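Local coordinates for CPXV018 protein (Cowpox virus, PDB 4PDC) that probably acts as a secreted MHC class I-like decoy that binds the natural killer cell receptor NKG2D and so blunts recognition of infected cells, at residues 6-11 / 78-83; 74-79 / 97-102. The protein carries 2 engineered substitutions. All blocks are in the same frame, centred on the assembly; numbering follows the deposited sequence.

Interaction 1: 6-11 / 78-83; sequences FNFNLE and LTYFYE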
ATOM      1  N   PHE E   6      -9.743 -12.240   8.601  1.00 15.63           N
ATOM      2  CA  PHE E   6     -10.347 -12.312   7.277  1.00 13.64           C
ATOM      3  C   PHE E   6     -10.276 -13.748   6.781  1.00 14.46           C
ATOM      4  O   PHE E   6      -9.193 -14.320   6.716  1.00 13.48           O
ATOM      5  CB  PHE E   6      -9.624 -11.389   6.296  1.00 12.69           C
ATOM      6  CG  PHE E   6      -9.698  -9.937   6.657  1.00 12.18           C
ATOM      7  CD1 PHE E   6      -8.846  -9.401   7.606  1.00 13.36           C
ATOM      8  CD2 PHE E   6     -10.606  -9.103   6.033  1.00 13.02           C
ATOM      9  CE1 PHE E   6      -8.908  -8.065   7.935  1.00 16.36           C
ATOM     10  CE2 PHE E   6     -10.671  -7.765   6.357  1.00 13.36           C
ATOM     11  CZ  PHE E   6      -9.821  -7.244   7.308  1.00 16.42           C
ATOM     12  N   ASN E   7     -11.424 -14.326   6.439  1.00 14.65           N
ATOM     13  CA  ASN E   7     -11.469 -15.690   5.918  1.00 15.88           C
ATOM     14  C   ASN E   7     -11.954 -15.711   4.470  1.00 16.33           C
ATOM     15  O   ASN E   7     -13.143 -15.547   4.201  1.00 15.03           O
ATOM     16  CB  ASN E   7     -12.369 -16.571   6.787  1.00 19.07           C
ATOM     17  CG  ASN E   7     -12.225 -18.049   6.462  1.00 26.15           C
ATOM     18  OD1 ASN E   7     -13.136 -18.672   5.920  1.00 33.75           O
ATOM     19  ND2 ASN E   7     -11.064 -18.613   6.779  1.00 23.45           N
ATOM     20  N   PHE E   8     -11.014 -15.897   3.548  1.00 13.46           N
ATOM     21  CA  PHE E   8     -11.318 -15.960   2.125  1.00 16.36           C
ATOM     22  C   PHE E   8     -11.564 -17.395   1.705  1.00 15.66           C
ATOM     23  O   PHE E   8     -10.752 -18.269   1.992  1.00 14.02           O
ATOM     24  CB  PHE E   8     -10.171 -15.379   1.300  1.00 14.45           C
ATOM     25  CG  PHE E   8      -9.879 -13.947   1.593  1.00 13.89           C
ATOM     26  CD1 PHE E   8      -9.095 -13.596   2.682  1.00 13.75           C
ATOM     27  CD2 PHE E   8     -10.369 -12.945   0.775  1.00 13.24           C
ATOM     28  CE1 PHE E   8      -8.819 -12.270   2.953  1.00 13.98           C
ATOM     29  CE2 PHE E   8     -10.096 -11.614   1.043  1.00 16.30           C
ATOM     30  CZ  PHE E   8      -9.320 -11.278   2.133  1.00 16.68           C
ATOM     31  N   ASN E   9     -12.678 -17.635   1.021  1.00 18.72           N
ATOM     32  CA  ASN E   9     -12.980 -18.966   0.509  1.00 17.71           C
ATOM     33  C   ASN E   9     -13.390 -18.932  -0.954  1.00 18.89           C
ATOM     34  O   ASN E   9     -14.246 -18.140  -1.353  1.00 16.16           O
ATOM     35  CB  ASN E   9     -14.084 -19.622   1.334  1.00 17.97           C
ATOM     36  CG  ASN E   9     -14.351 -21.051   0.910  1.00 21.21           C
ATOM     37  OD1 ASN E   9     -13.482 -21.912   1.021  1.00 24.65           O
ATOM     38  ND2 ASN E   9     -15.558 -21.310   0.424  1.00 23.34           N
ATOM     39  N   LEU E  10     -12.754 -19.792  -1.745  1.00 15.50           N
ATOM     40  CA  LEU E  10     -13.134 -20.014  -3.132  1.00 16.76           C
ATOM     41  C   LEU E  10     -13.478 -21.487  -3.308  1.00 19.62           C
ATOM     42  O   LEU E  10     -12.601 -22.346  -3.234  1.00 18.29           O
ATOM     43  CB  LEU E  10     -12.009 -19.601  -4.086  1.00 17.53           C
ATOM     44  CG  LEU E  10     -12.287 -19.814  -5.577  1.00 16.67           C
ATOM     45  CD1 LEU E  10     -13.472 -18.989  -6.040  1.00 22.09           C
ATOM     46  CD2 LEU E  10     -11.057 -19.479  -6.410  1.00 17.22           C
ATOM     47  N   GLU E  11     -14.760 -21.771  -3.518  1.00 18.79           N
ATOM     48  CA  GLU E  11     -15.234 -23.144  -3.679  1.00 25.42           C
ATOM     49  C   GLU E  11     -15.620 -23.416  -5.126  1.00 25.51           C
ATOM     50  O   GLU E  11     -16.539 -22.793  -5.651  1.00 24.74           O
ATOM     51  CB  GLU E  11     -16.432 -23.413  -2.762  1.00 23.36           C
ATOM     52  CG  GLU E  11     -16.913 -24.866  -2.777  1.00 31.78           C
ATOM     53  CD  GLU E  11     -18.124 -25.099  -1.887  1.00 32.30           C
ATOM     54  OE1 GLU E  11     -19.042 -24.251  -1.890  1.00 36.09           O
ATOM     55  OE2 GLU E  11     -18.157 -26.130  -1.183  1.00 36.34           O
ATOM     56  N   LEU E  78     -10.670 -23.826  -1.738  1.00 15.41           N
ATOM     57  CA  LEU E  78      -9.477 -23.093  -1.343  1.00 16.17           C
ATOM     58  C   LEU E  78      -9.830 -22.083  -0.267  1.00 15.56           C
ATOM     59  O   LEU E  78     -10.779 -21.318  -0.421  1.00 17.25           O
ATOM     60  CB  LEU E  78      -8.858 -22.392  -2.552  1.00 15.28           C
ATOM     61  CG  LEU E  78      -8.329 -23.322  -3.642  1.00 16.96           C
ATOM     62  CD1 LEU E  78      -8.116 -22.557  -4.929  1.00 21.16           C
ATOM     63  CD2 LEU E  78      -7.028 -23.967  -3.185  1.00 19.76           C
ATOM     64  N   THR E  79      -9.073 -22.091   0.827  1.00 14.27           N
ATOM     65  CA  THR E  79      -9.277 -21.120   1.895  1.00 14.26           C
ATOM     66  C   THR E  79      -7.985 -20.392   2.215  1.00 14.87           C
ATOM     67  O   THR E  79      -6.910 -20.991   2.243  1.00 12.85           O
ATOM     68  CB  THR E  79      -9.805 -21.780   3.180  1.00 15.27           C
ATOM     69  OG1 THR E  79     -11.018 -22.489   2.899  1.00 19.62           O
ATOM     70  CG2 THR E  79     -10.074 -20.741   4.257  1.00 15.91           C
ATOM     71  N   TYR E  80      -8.109 -19.090   2.447  1.00 13.27           N
ATOM     72  CA  TYR E  80      -7.010 -18.277   2.940  1.00 14.20           C
ATOM     73  C   TYR E  80      -7.478 -17.504   4.157  1.00 14.36           C
ATOM     74  O   TYR E  80      -8.424 -16.721   4.078  1.00 13.68           O
ATOM     75  CB  TYR E  80      -6.506 -17.322   1.863  1.00 13.72           C
ATOM     76  CG  TYR E  80      -5.428 -16.373   2.337  1.00 14.03           C
ATOM     77  CD1 TYR E  80      -4.236 -16.852   2.870  1.00 15.69           C
ATOM     78  CD2 TYR E  80      -5.590 -15.000   2.229  1.00 13.78           C
ATOM     79  CE1 TYR E  80      -3.240 -15.984   3.294  1.00 15.27           C
ATOM     80  CE2 TYR E  80      -4.605 -14.130   2.646  1.00 12.76           C
ATOM     81  CZ  TYR E  80      -3.433 -14.624   3.179  1.00 15.58           C
ATOM     82  OH  TYR E  80      -2.452 -13.748   3.594  1.00 14.38           O
ATOM     83  N   PHE E  81      -6.810 -17.737   5.280  1.00 13.15           N
ATOM     84  CA  PHE E  81      -7.161 -17.106   6.543  1.00 14.24           C
ATOM     85  C   PHE E  81      -6.062 -16.129   6.907  1.00 16.30           C
ATOM     86  O   PHE E  81      -4.895 -16.497   6.906  1.00 15.43           O
ATOM     87  CB  PHE E  81      -7.344 -18.165   7.631  1.00 17.01           C
ATOM     88  CG  PHE E  81      -7.596 -17.603   8.998  1.00 19.40           C
ATOM     89  CD1 PHE E  81      -8.859 -17.169   9.361  1.00 18.32           C
ATOM     90  CD2 PHE E  81      -6.575 -17.533   9.932  1.00 19.37           C
ATOM     91  CE1 PHE E  81      -9.096 -16.661  10.626  1.00 23.34           C
ATOM     92  CE2 PHE E  81      -6.805 -17.026  11.199  1.00 18.06           C
ATOM     93  CZ  PHE E  81      -8.066 -16.591  11.546  1.00 18.37           C
ATOM     94  N   TYR E  82      -6.434 -14.879   7.175  1.00 13.87           N
ATOM     95  CA  TYR E  82      -5.471 -13.863   7.582  1.00 15.55           C
ATOM     96  C   TYR E  82      -5.986 -13.107   8.798  1.00 17.93           C
ATOM     97  O   TYR E  82      -7.098 -12.572   8.783  1.00 14.45           O
ATOM     98  CB  TYR E  82      -5.176 -12.883   6.442  1.00 13.17           C
ATOM     99  CG  TYR E  82      -4.164 -11.839   6.844  1.00 15.78           C
ATOM    100  CD1 TYR E  82      -2.805 -12.125   6.830  1.00 19.61           C
ATOM    101  CD2 TYR E  82      -4.564 -10.578   7.266  1.00 18.88           C
ATOM    102  CE1 TYR E  82      -1.872 -11.181   7.211  1.00 19.41           C
ATOM    103  CE2 TYR E  82      -3.637  -9.628   7.650  1.00 17.69           C
ATOM    104  CZ  TYR E  82      -2.295  -9.933   7.619  1.00 17.85           C
ATOM    105  OH  TYR E  82      -1.364  -8.991   8.003  1.00 17.84           O
ATOM    106  N   GLU E  83      -5.168 -13.070   9.845  1.00 15.98           N
ATOM    107  CA  GLU E  83      -5.562 -12.475  11.114  1.00 14.65           C
ATOM    108  C   GLU E  83      -4.458 -11.593  11.667  1.00 14.84           C
ATOM    109  O   GLU E  83      -3.303 -12.009  11.720  1.00 17.94           O
ATOM    110  CB  GLU E  83      -5.904 -13.567  12.131  1.00 18.04           C
ATOM    111  CG  GLU E  83      -6.362 -13.050  13.482  1.00 16.30           C
ATOM    112  CD  GLU E  83      -6.475 -14.155  14.513  1.00 22.72           C
ATOM    113  OE1 GLU E  83      -5.460 -14.436  15.182  1.00 20.02           O
ATOM    114  OE2 GLU E  83      -7.570 -14.742  14.648  1.00 20.27           O
TER
HETATM  115  O   HOH W   1     -13.598 -21.295   4.880  1.00 33.91           O
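F8 and Y80 lie side by side on neighbouring antiparallel strands, both reaching to the same face of the sheet. Their rings are inclined by 31°, neither stacked nor edge-to-face, and touch between F8 CD1 and Y80 CD2 at 3.8 Å. The CG of F8 lies beside its own backbone N (chi1 -61°), the N that bonds Y80 O, and this brings the ring edge near that same oxygen. F6, L10, L78 and Y82 share this face, which looks toward helices 51-64 and 113-126: F8 stacks on F62 and meets F59 edge-to-face, while Y80 OH bonds to Q95. Across the other face, N7 swings over to T79 and F81. Its ND2 lies 3.4 Å from T79 CG2 and meets the edge of the F81 ring, near its plane, at CD1; the N7 and F81 side chains cross at about a right angle, with amide and ring planes 54° apart. A water donates to N7 OD1 from 2.9 Å. Underneath, six backbone hydrogen bonds join the pairs F6-Y82, F8-Y80 and L10-L78, such as F8 N to Y80 O at 2.8 Å. The chemistry is thus two-sided: an aromatic and aliphatic core toward the helices, and a partly hydrated, more polar surface opposite.

Interaction 2: 74-79 / 97-102; sequences PYEDLT and YLYNGE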
ATOM      1  N   PRO E  74     -13.167 -32.482 -10.149  1.00 33.46           N
ATOM      2  CA  PRO E  74     -14.528 -31.943 -10.016  1.00 32.41           C
ATOM      3  C   PRO E  74     -14.743 -31.018  -8.819  1.00 26.60           C
ATOM      4  O   PRO E  74     -15.654 -30.192  -8.868  1.00 30.39           O
ATOM      5  CB  PRO E  74     -15.387 -33.203  -9.872  1.00 29.80           C
ATOM      6  CG  PRO E  74     -14.485 -34.203  -9.265  1.00 29.20           C
ATOM      7  CD  PRO E  74     -13.113 -33.918  -9.818  1.00 34.72           C
ATOM      8  N   TYR E  75     -13.933 -31.148  -7.770  1.00 27.41           N
ATOM      9  CA  TYR E  75     -14.113 -30.327  -6.574  1.00 22.57           C
ATOM     10  C   TYR E  75     -12.796 -29.769  -6.051  1.00 23.86           C
ATOM     11  O   TYR E  75     -11.836 -30.510  -5.831  1.00 23.15           O
ATOM     12  CB  TYR E  75     -14.803 -31.136  -5.472  1.00 23.62           C
ATOM     13  CG  TYR E  75     -15.234 -30.302  -4.284  1.00 23.55           C
ATOM     14  CD1 TYR E  75     -14.374 -30.083  -3.214  1.00 21.50           C
ATOM     15  CD2 TYR E  75     -16.497 -29.732  -4.235  1.00 23.88           C
ATOM     16  CE1 TYR E  75     -14.765 -29.321  -2.126  1.00 25.17           C
ATOM     17  CE2 TYR E  75     -16.896 -28.967  -3.152  1.00 27.31           C
ATOM     18  CZ  TYR E  75     -16.026 -28.766  -2.101  1.00 25.37           C
ATOM     19  OH  TYR E  75     -16.419 -28.005  -1.023  1.00 28.87           O
ATOM     20  N   GLU E  76     -12.769 -28.453  -5.854  1.00 23.34           N
ATOM     21  CA  GLU E  76     -11.636 -27.776  -5.233  1.00 22.00           C
ATOM     22  C   GLU E  76     -12.137 -26.677  -4.309  1.00 22.18           C
ATOM     23  O   GLU E  76     -12.851 -25.772  -4.741  1.00 22.80           O
ATOM     24  CB  GLU E  76     -10.695 -27.176  -6.284  1.00 22.49           C
ATOM     25  CG  GLU E  76      -9.798 -28.185  -6.970  1.00 25.87           C
ATOM     26  CD  GLU E  76      -8.583 -27.543  -7.616  1.00 31.04           C
ATOM     27  OE1 GLU E  76      -8.745 -26.529  -8.333  1.00 23.10           O
ATOM     28  OE2 GLU E  76      -7.461 -28.056  -7.402  1.00 30.63           O
ATOM     29  N   ASP E  77     -11.760 -26.776  -3.038  1.00 18.47           N
ATOM     30  CA  ASP E  77     -12.080 -25.762  -2.046  1.00 21.95           C
ATOM     31  C   ASP E  77     -10.793 -25.132  -1.535  1.00 16.59           C
ATOM     32  O   ASP E  77      -9.936 -25.812  -0.977  1.00 16.66           O
ATOM     33  CB  ASP E  77     -12.874 -26.364  -0.887  1.00 19.62           C
ATOM     34  CG  ASP E  77     -13.370 -25.313   0.081  1.00 25.99           C
ATOM     35  OD1 ASP E  77     -14.312 -24.576  -0.276  1.00 30.46           O
ATOM     36  OD2 ASP E  77     -12.820 -25.222   1.199  1.00 34.44           O
ATOM     37  N   LEU E  78     -10.670 -23.826  -1.738  1.00 15.41           N
ATOM     38  CA  LEU E  78      -9.477 -23.093  -1.343  1.00 16.17           C
ATOM     39  C   LEU E  78      -9.830 -22.083  -0.267  1.00 15.56           C
ATOM     40  O   LEU E  78     -10.779 -21.318  -0.421  1.00 17.25           O
ATOM     41  CB  LEU E  78      -8.858 -22.392  -2.552  1.00 15.28           C
ATOM     42  CG  LEU E  78      -8.329 -23.322  -3.642  1.00 16.96           C
ATOM     43  CD1 LEU E  78      -8.116 -22.557  -4.929  1.00 21.16           C
ATOM     44  CD2 LEU E  78      -7.028 -23.967  -3.185  1.00 19.76           C
ATOM     45  N   THR E  79      -9.073 -22.091   0.827  1.00 14.27           N
ATOM     46  CA  THR E  79      -9.277 -21.120   1.895  1.00 14.26           C
ATOM     47  C   THR E  79      -7.985 -20.392   2.215  1.00 14.87           C
ATOM     48  O   THR E  79      -6.910 -20.991   2.243  1.00 12.85           O
ATOM     49  CB  THR E  79      -9.805 -21.780   3.180  1.00 15.27           C
ATOM     50  OG1 THR E  79     -11.018 -22.489   2.899  1.00 19.62           O
ATOM     51  CG2 THR E  79     -10.074 -20.741   4.257  1.00 15.91           C
ATOM     52  N   TYR E  97      -3.419 -21.527   5.005  1.00 15.26           N
ATOM     53  CA  TYR E  97      -3.910 -21.918   3.692  1.00 16.09           C
ATOM     54  C   TYR E  97      -4.523 -23.310   3.788  1.00 18.85           C
ATOM     55  O   TYR E  97      -3.875 -24.227   4.298  1.00 18.14           O
ATOM     56  CB  TYR E  97      -2.783 -21.929   2.662  1.00 17.29           C
ATOM     57  CG  TYR E  97      -1.937 -20.680   2.621  1.00 19.72           C
ATOM     58  CD1 TYR E  97      -0.888 -20.498   3.515  1.00 19.79           C
ATOM     59  CD2 TYR E  97      -2.168 -19.693   1.671  1.00 18.62           C
ATOM     60  CE1 TYR E  97      -0.104 -19.363   3.472  1.00 22.85           C
ATOM     61  CE2 TYR E  97      -1.389 -18.555   1.621  1.00 20.70           C
ATOM     62  CZ  TYR E  97      -0.356 -18.395   2.523  1.00 20.85           C
ATOM     63  OH  TYR E  97       0.426 -17.264   2.477  1.00 24.95           O
ATOM     64  N   LEU E  98      -5.752 -23.464   3.301  1.00 14.66           N
ATOM     65  CA  LEU E  98      -6.422 -24.765   3.298  1.00 20.71           C
ATOM     66  C   LEU E  98      -6.788 -25.186   1.884  1.00 17.15           C
ATOM     67  O   LEU E  98      -7.300 -24.386   1.096  1.00 15.93           O
ATOM     68  CB  LEU E  98      -7.698 -24.752   4.149  1.00 18.74           C
ATOM     69  CG  LEU E  98      -7.651 -24.161   5.556  1.00 24.83           C
ATOM     70  CD1 LEU E  98      -9.050 -24.104   6.146  1.00 31.08           C
ATOM     71  CD2 LEU E  98      -6.740 -24.986   6.428  1.00 24.75           C
ATOM     72  N   TYR E  99      -6.520 -26.452   1.580  1.00 15.72           N
ATOM     73  CA  TYR E  99      -6.986 -27.080   0.356  1.00 18.67           C
ATOM     74  C   TYR E  99      -7.920 -28.219   0.747  1.00 22.10           C
ATOM     75  O   TYR E  99      -7.495 -29.184   1.385  1.00 18.15           O
ATOM     76  CB  TYR E  99      -5.814 -27.596  -0.480  1.00 19.19           C
ATOM     77  CG  TYR E  99      -6.234 -28.172  -1.813  1.00 23.54           C
ATOM     78  CD1 TYR E  99      -6.548 -29.518  -1.941  1.00 25.80           C
ATOM     79  CD2 TYR E  99      -6.332 -27.367  -2.939  1.00 22.25           C
ATOM     80  CE1 TYR E  99      -6.940 -30.046  -3.155  1.00 24.47           C
ATOM     81  CE2 TYR E  99      -6.720 -27.889  -4.159  1.00 22.72           C
ATOM     82  CZ  TYR E  99      -7.023 -29.227  -4.259  1.00 26.85           C
ATOM     83  OH  TYR E  99      -7.409 -29.751  -5.468  1.00 29.33           O
ATOM     84  N   ASN E 100      -9.190 -28.095   0.374  1.00 19.00           N
ATOM     85  CA  ASN E 100     -10.220 -29.030   0.815  1.00 17.34           C
ATOM     86  C   ASN E 100     -10.196 -29.205   2.335  1.00 24.69           C
ATOM     87  O   ASN E 100     -10.318 -30.314   2.853  1.00 20.15           O
ATOM     88  CB  ASN E 100     -10.052 -30.374   0.103  1.00 18.40           C
ATOM     89  CG  ASN E 100     -10.311 -30.269  -1.396  1.00 18.42           C
ATOM     90  OD1 ASN E 100     -10.999 -29.358  -1.851  1.00 19.63           O
ATOM     91  ND2 ASN E 100      -9.759 -31.198  -2.164  1.00 23.08           N
ATOM     92  N   GLY E 101     -10.033 -28.091   3.043  1.00 19.11           N
ATOM     93  CA  GLY E 101     -10.136 -28.077   4.490  1.00 22.08           C
ATOM     94  C   GLY E 101      -8.871 -28.487   5.216  1.00 25.95           C
ATOM     95  O   GLY E 101      -8.813 -28.412   6.443  1.00 24.82           O
ATOM     96  N   GLU E 102      -7.857 -28.914   4.468  1.00 23.34           N
ATOM     97  CA  GLU E 102      -6.607 -29.381   5.061  1.00 21.40           C
ATOM     98  C   GLU E 102      -5.505 -28.337   4.934  1.00 25.31           C
ATOM     99  O   GLU E 102      -5.200 -27.876   3.829  1.00 20.68           O
ATOM    100  CB  GLU E 102      -6.169 -30.688   4.400  1.00 28.51           C
ATOM    101  CG  GLU E 102      -4.857 -31.239   4.925  1.00 36.34           C
ATOM    102  CD  GLU E 102      -4.541 -32.611   4.363  1.00 50.28           C
ATOM    103  OE1 GLU E 102      -5.262 -33.575   4.708  1.00 53.61           O
ATOM    104  OE2 GLU E 102      -3.577 -32.726   3.575  1.00 56.44           O
TER
HETATM  105  O   HOH W   2      -9.383 -31.482  -5.183  1.00 31.78           O
HETATM  106  O   HOH W   3     -10.382 -25.345   1.972  1.00 21.84           O
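Y99 OH donates a short hydrogen bond to E76 OE2, 2.6 Å away, using the anti lone pair of the carboxylate. The acid comes in at the edge of the tyrosine ring, and the two planes stand 79° apart. The methyl CD2 of L78 touches the same ring edge, 3.5 Å from Y99 CD2. A second anchor is N100, whose OD1 accepts a hydrogen bond from the backbone N of D77, 2.9 Å away, nearly along its C=O direction, while its own backbone N binds D77 O at 2.8 Å. Its CG sits beside that backbone N (chi1 -66°), which turns amide oxygen and N-H alike toward D77. The side chain therefore carries on the ladder after the strand has ended, and OD1 also lies near the edge of the Y75 ring. T79 and L98 form a hydrogen-bonded antiparallel pair, with their CB atoms 3.8 Å apart and their side chains aligned in one direction.

The contact belongs to the far end of the hairpin made by strands 75-87 and 90-99. Here a type I' turn, Y99 to E102, sends the chain back into the short edge strand 102-104; N100 and G101 both have positive phi, as this turn requires, and Y99 and E102 bond to each other through N and O both ways.

One water donates to Y99 OH and to Y75 O and accepts from N100 ND2, so the phenol oxygen is gripped from two directions. Another accepts from G101 N at 3.0 Å and lies 2.6 Å from D77 OD2, linking the turn to the strand. Beyond the hairpin, E76 OE1 takes a hydrogen bond from N113 ND2, fixing the second carboxylate oxygen, and the Y99 side chain packs on K114 of helix 113-126.

Overall arrangement
Interactions 1 and 2 lie on opposite edges of one strand, 75-87, which pairs with 2-13 along one side and 90-99 along the other; their centres are about 10 Å apart, and L78 and T79 serve both. The centre of interaction 1 lies about 5 Å, and that of interaction 2 about 15 Å, from the centre of the chain. Side chains bridge them on both faces: E11 OE2 and Y75 OH, 2.6 Å apart, probably form a hydrogen bond, and Y80 CD1 packs 3.5 Å from Y97 CE2. Together they build part of the sheet floor beneath the helices, consistent with an MHC class I-like platform. No other chain of the assembly touches either contact.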